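Local coordinates for protein tricorn protease (Thermoplasma acidophilum, PDB 1K32) that degrades peptides as a serine protease, probably trimming products released by the proteasome, with beta-propeller domains thought to gate substrate passage, at residues A[56-68]-A[107-120]. Sequence-based numbering, arbitrary orientation.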
loop_
_atom_site.group_PDB
_atom_site.type_symbol
_atom_site.label_atom_id
_atom_site.label_comp_id
_atom_site.label_asym_id
_atom_site.label_seq_id
_atom_site.Cartn_x
_atom_site.Cartn_y
_atom_site.Cartn_z
ATOM N N ASN A 56 8.897 58.977 -18.755
ATOM C CA ASN A 56 10.042 59.319 -19.600
ATOM C C ASN A 56 9.724 60.449 -20.580
ATOM O O ASN A 56 10.623 60.975 -21.235
ATOM C CB ASN A 56 10.524 58.090 -20.386
ATOM C CG ASN A 56 9.651 57.792 -21.583
ATOM O OD1 ASN A 56 10.055 57.994 -22.739
ATOM N ND2 ASN A 56 8.440 57.329 -21.321
ATOM N N ASN A 57 8.448 60.811 -20.684
ATOM C CA ASN A 57 8.021 61.873 -21.589
ATOM C C ASN A 57 6.758 62.552 -21.068
ATOM O O ASN A 57 5.907 61.910 -20.472
ATOM C CB ASN A 57 7.767 61.314 -22.992
ATOM C CG ASN A 57 7.689 62.409 -24.054
ATOM O OD1 ASN A 57 8.361 63.423 -23.943
ATOM N ND2 ASN A 57 6.874 62.196 -25.098
ATOM N N ALA A 58 6.662 63.859 -21.286
ATOM C CA ALA A 58 5.508 64.651 -20.845
ATOM C C ALA A 58 5.405 65.827 -21.800
ATOM O O ALA A 58 6.390 66.537 -22.013
ATOM C CB ALA A 58 5.707 65.154 -19.420
ATOM N N ARG A 59 4.214 66.018 -22.366
ATOM C CA ARG A 59 3.976 67.078 -23.336
ATOM C C ARG A 59 2.799 67.969 -22.983
ATOM O O ARG A 59 1.698 67.477 -22.729
ATOM C CB ARG A 59 3.716 66.468 -24.723
ATOM C CG ARG A 59 4.925 65.802 -25.386
ATOM C CD ARG A 59 5.981 66.850 -25.739
ATOM N NE ARG A 59 5.477 67.811 -26.712
ATOM C CZ ARG A 59 5.279 67.541 -27.999
ATOM N NH1 ARG A 59 4.815 68.478 -28.813
ATOM N NH2 ARG A 59 5.559 66.338 -28.478
ATOM N N PHE A 60 3.036 69.279 -22.988
ATOM C CA PHE A 60 1.991 70.269 -22.725
ATOM C C PHE A 60 1.022 70.256 -23.906
ATOM O O PHE A 60 1.448 70.151 -25.050
ATOM C CB PHE A 60 2.550 71.701 -22.678
ATOM C CG PHE A 60 3.188 72.102 -21.370
ATOM C CD1 PHE A 60 4.564 72.294 -21.284
ATOM C CD2 PHE A 60 2.411 72.372 -20.253
ATOM C CE1 PHE A 60 5.153 72.759 -20.102
ATOM C CE2 PHE A 60 2.986 72.833 -19.065
ATOM C CZ PHE A 60 4.359 73.030 -18.990
ATOM N N PHE A 61 -0.273 70.369 -23.640
ATOM C CA PHE A 61 -1.216 70.468 -24.739
ATOM C C PHE A 61 -0.995 71.901 -25.229
ATOM O O PHE A 61 -0.462 72.732 -24.490
ATOM C CB PHE A 61 -2.662 70.290 -24.262
ATOM C CG PHE A 61 -3.136 68.872 -24.299
ATOM C CD1 PHE A 61 -2.636 67.928 -23.409
ATOM C CD2 PHE A 61 -4.086 68.471 -25.235
ATOM C CE1 PHE A 61 -3.078 66.602 -23.450
ATOM C CE2 PHE A 61 -4.532 67.151 -25.283
ATOM C CZ PHE A 61 -4.028 66.218 -24.389
ATOM N N PRO A 62 -1.396 72.207 -26.470
ATOM C CA PRO A 62 -1.235 73.541 -27.062
ATOM C C PRO A 62 -1.526 74.769 -26.183
ATOM O O PRO A 62 -0.789 75.753 -26.236
ATOM C CB PRO A 62 -2.139 73.481 -28.302
ATOM C CG PRO A 62 -3.136 72.401 -27.957
ATOM C CD PRO A 62 -2.244 71.370 -27.332
ATOM N N ASP A 63 -2.581 74.716 -25.378
ATOM C CA ASP A 63 -2.921 75.850 -24.530
ATOM C C ASP A 63 -2.214 75.830 -23.177
ATOM O O ASP A 63 -2.447 76.706 -22.335
ATOM C CB ASP A 63 -4.436 75.920 -24.326
ATOM C CG ASP A 63 -4.988 74.707 -23.614
ATOM O OD1 ASP A 63 -6.228 74.568 -23.560
ATOM O OD2 ASP A 63 -4.189 73.898 -23.101
ATOM N N GLY A 64 -1.351 74.835 -22.981
ATOM C CA GLY A 64 -0.610 74.701 -21.739
ATOM C C GLY A 64 -1.455 74.394 -20.512
ATOM O O GLY A 64 -1.011 74.616 -19.388
ATOM N N ARG A 65 -2.664 73.879 -20.717
ATOM C CA ARG A 65 -3.567 73.560 -19.611
ATOM C C ARG A 65 -3.442 72.098 -19.156
ATOM O O ARG A 65 -3.357 71.801 -17.963
ATOM C CB ARG A 65 -5.014 73.831 -20.033
ATOM C CG ARG A 65 -5.265 75.222 -20.622
ATOM C CD ARG A 65 -5.816 76.192 -19.594
ATOM N NE ARG A 65 -7.111 75.760 -19.074
ATOM C CZ ARG A 65 -7.704 76.303 -18.018
ATOM N NH1 ARG A 65 -8.880 75.850 -17.604
ATOM N NH2 ARG A 65 -7.117 77.303 -17.372
ATOM N N LYS A 66 -3.453 71.185 -20.115
ATOM C CA LYS A 66 -3.345 69.767 -19.809
ATOM C C LYS A 66 -1.964 69.251 -20.233
ATOM O O LYS A 66 -1.281 69.861 -21.065
ATOM C CB LYS A 66 -4.441 68.992 -20.549
ATOM C CG LYS A 66 -4.580 67.537 -20.109
ATOM C CD LYS A 66 -5.514 66.754 -21.020
ATOM C CE LYS A 66 -6.923 67.276 -20.970
ATOM N NZ LYS A 66 -7.797 66.522 -21.912
ATOM N N ILE A 67 -1.553 68.131 -19.650
ATOM C CA ILE A 67 -0.267 67.534 -19.981
ATOM C C ILE A 67 -0.437 66.053 -20.302
ATOM O O ILE A 67 -1.039 65.305 -19.527
ATOM C CB ILE A 67 0.737 67.688 -18.810
ATOM C CG1 ILE A 67 1.000 69.172 -18.537
ATOM C CG2 ILE A 67 2.041 66.953 -19.133
ATOM C CD1 ILE A 67 1.825 69.413 -17.297
ATOM N N ALA A 68 0.087 65.635 -21.449
ATOM C CA ALA A 68 0.010 64.233 -21.848
ATOM C C ALA A 68 1.268 63.551 -21.306
ATOM O O ALA A 68 2.380 64.079 -21.436
ATOM C CB ALA A 68 -0.067 64.123 -23.356
ATOM N N MET A 107 11.064 52.900 -26.962
ATOM C CA MET A 107 10.041 53.235 -25.973
ATOM C C MET A 107 8.817 53.711 -26.736
ATOM O O MET A 107 8.548 54.915 -26.820
ATOM C CB MET A 107 10.564 54.337 -25.040
ATOM C CG MET A 107 11.691 53.888 -24.100
ATOM S SD MET A 107 12.303 55.214 -23.025
ATOM C CE MET A 107 13.643 55.768 -23.992
ATOM N N PHE A 108 8.071 52.749 -27.276
ATOM C CA PHE A 108 6.905 53.043 -28.094
ATOM C C PHE A 108 5.587 53.272 -27.364
ATOM O O PHE A 108 5.463 52.975 -26.180
ATOM C CB PHE A 108 6.779 51.964 -29.183
ATOM C CG PHE A 108 7.927 51.972 -30.172
ATOM C CD1 PHE A 108 8.093 50.925 -31.086
ATOM C CD2 PHE A 108 8.820 53.050 -30.218
ATOM C CE1 PHE A 108 9.121 50.951 -32.035
ATOM C CE2 PHE A 108 9.860 53.085 -31.170
ATOM C CZ PHE A 108 10.005 52.030 -32.080
ATOM N N THR A 109 4.602 53.784 -28.100
ATOM C CA THR A 109 3.300 54.150 -27.546
ATOM C C THR A 109 3.656 55.417 -26.796
ATOM O O THR A 109 4.035 55.387 -25.613
ATOM C CB THR A 109 2.744 53.119 -26.569
ATOM O OG1 THR A 109 2.540 51.885 -27.265
ATOM C CG2 THR A 109 1.401 53.602 -25.986
ATOM N N ASP A 110 3.556 56.529 -27.516
ATOM C CA ASP A 110 3.925 57.823 -26.971
ATOM C C ASP A 110 3.136 58.944 -27.631
ATOM O O ASP A 110 2.319 58.704 -28.515
ATOM C CB ASP A 110 5.425 58.035 -27.217
ATOM C CG ASP A 110 6.040 59.082 -26.304
ATOM O OD1 ASP A 110 7.286 59.222 -26.334
ATOM O OD2 ASP A 110 5.301 59.757 -25.569
ATOM N N VAL A 111 3.371 60.168 -27.173
ATOM C CA VAL A 111 2.730 61.343 -27.739
ATOM C C VAL A 111 3.509 61.631 -29.013
ATOM O O VAL A 111 4.740 61.601 -29.002
ATOM C CB VAL A 111 2.856 62.544 -26.793
ATOM C CG1 VAL A 111 2.418 63.813 -27.506
ATOM C CG2 VAL A 111 2.026 62.304 -25.541
ATOM N N ALA A 112 2.807 61.887 -30.108
ATOM C CA ALA A 112 3.473 62.159 -31.380
ATOM C C ALA A 112 3.396 63.636 -31.759
ATOM O O ALA A 112 4.259 64.148 -32.484
ATOM C CB ALA A 112 2.849 61.309 -32.477
ATOM N N GLY A 113 2.358 64.311 -31.265
ATOM C CA GLY A 113 2.166 65.715 -31.563
ATOM C C GLY A 113 0.724 66.138 -31.328
ATOM O O GLY A 113 -0.081 65.373 -30.785
ATOM N N PHE A 114 0.403 67.367 -31.714
ATOM C CA PHE A 114 -0.946 67.885 -31.555
ATOM C C PHE A 114 -1.377 68.544 -32.856
ATOM O O PHE A 114 -0.611 69.310 -33.455
ATOM C CB PHE A 114 -1.007 68.898 -30.413
ATOM C CG PHE A 114 -0.526 68.363 -29.102
ATOM C CD1 PHE A 114 0.828 68.404 -28.776
ATOM C CD2 PHE A 114 -1.422 67.807 -28.187
ATOM C CE1 PHE A 114 1.286 67.901 -27.560
ATOM C CE2 PHE A 114 -0.977 67.302 -26.973
ATOM C CZ PHE A 114 0.387 67.350 -26.656
ATOM N N ASP A 115 -2.598 68.247 -33.292
ATOM C CA ASP A 115 -3.089 68.809 -34.527
ATOM C C ASP A 115 -3.491 70.269 -34.319
ATOM O O ASP A 115 -3.481 70.766 -33.195
ATOM C CB ASP A 115 -4.250 67.955 -35.083
ATOM C CG ASP A 115 -5.530 68.083 -34.280
ATOM O OD1 ASP A 115 -6.386 67.183 -34.401
ATOM O OD2 ASP A 115 -5.697 69.075 -33.547
ATOM N N PRO A 116 -3.818 70.980 -35.405
ATOM C CA PRO A 116 -4.213 72.389 -35.312
ATOM C C PRO A 116 -5.371 72.677 -34.348
ATOM O O PRO A 116 -5.421 73.753 -33.765
ATOM C CB PRO A 116 -4.545 72.747 -36.758
ATOM C CG PRO A 116 -3.588 71.882 -37.531
ATOM C CD PRO A 116 -3.730 70.554 -36.812
ATOM N N ASP A 117 -6.288 71.726 -34.183
ATOM C CA ASP A 117 -7.424 71.897 -33.276
ATOM C C ASP A 117 -7.005 71.683 -31.820
ATOM O O ASP A 117 -7.765 71.960 -30.897
ATOM C CB ASP A 117 -8.547 70.915 -33.638
ATOM C CG ASP A 117 -9.291 71.308 -34.914
ATOM O OD1 ASP A 117 -10.122 70.507 -35.392
ATOM O OD2 ASP A 117 -9.060 72.418 -35.437
ATOM N N GLY A 118 -5.785 71.192 -31.620
ATOM C CA GLY A 118 -5.295 70.947 -30.275
ATOM C C GLY A 118 -5.507 69.523 -29.792
ATOM O O GLY A 118 -5.268 69.224 -28.621
ATOM N N ASN A 119 -5.951 68.635 -30.678
ATOM C CA ASN A 119 -6.175 67.251 -30.276
ATOM C C ASN A 119 -4.885 66.457 -30.212
ATOM O O ASN A 119 -3.984 66.633 -31.038
ATOM C CB ASN A 119 -7.134 66.552 -31.239
ATOM C CG ASN A 119 -8.448 67.282 -31.371
ATOM O OD1 ASN A 119 -8.800 67.758 -32.450
ATOM N ND2 ASN A 119 -9.181 67.384 -30.271
ATOM N N LEU A 120 -4.810 65.571 -29.227
ATOM C CA LEU A 120 -3.641 64.726 -29.050
ATOM C C LEU A 120 -3.509 63.689 -30.164
ATOM O O LEU A 120 -4.482 63.038 -30.535
ATOM C CB LEU A 120 -3.723 63.997 -27.715
ATOM C CG LEU A 120 -2.639 62.949 -27.443
ATOM C CD1 LEU A 120 -1.271 63.613 -27.461
ATOM C CD2 LEU A 120 -2.897 62.289 -26.091
HETATM O O HOH W 1 6.491 63.525 -27.456
HETATM O O HOH W 2 5.416 66.712 -31.672
#
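Strands 56-60 and 110-114, which carry Asn57, Arg59, Val111 and Phe114 into the contact, run in the same general direction at 39°, their axes approaching to 7.9 Å. They pack through side chains, each pairing with its own hairpin partner: Arg59 with Ala68, and Ala112 with Ile121. Beyond them, the type I turns 61-64 and 115-118 come together where Pro62 CG rests 3.5 Å from Gly118 CA. Near the other end, Asn57 ND2 gives Asp110 OD2 a nearly straight hydrogen bond (2.9 Å, 171°) on its syn side, with amide and carboxylate planes perpendicular. Val111 N approaches the same oxygen from the same face, but at a modelled 2.5 Å, too short for an ordinary bond, so a second grip there is doubtful. A leucine in place of Asp110 would probably leave the Asn57 amide without this acceptor and freer to turn. Water 1 joins Asn57 ND2 and Arg59 NH2 to Val111 O, while water 2 links Arg59 NH2 to Ala112 O. Bends at chi2 and chi3 fold Arg59 back beside Phe114, whose CE1 lies over one guanidinium face, the two planes nearly perpendicular. The Phe114 ring also directs CE2 at the centre of the Phe61 face, 3.7 Å above its plane, in an edge-to-face pair, and receives Pro62 CD and Phe61 CA over its own face as CH-pi contacts. Deeper in, Val111 CG2 meets Ala68 CB at 3.5 Å. Such face-to-face packing of successive antiparallel sheets, here 54-103 against 110-148, is characteristic of neighbouring blades in a beta propeller.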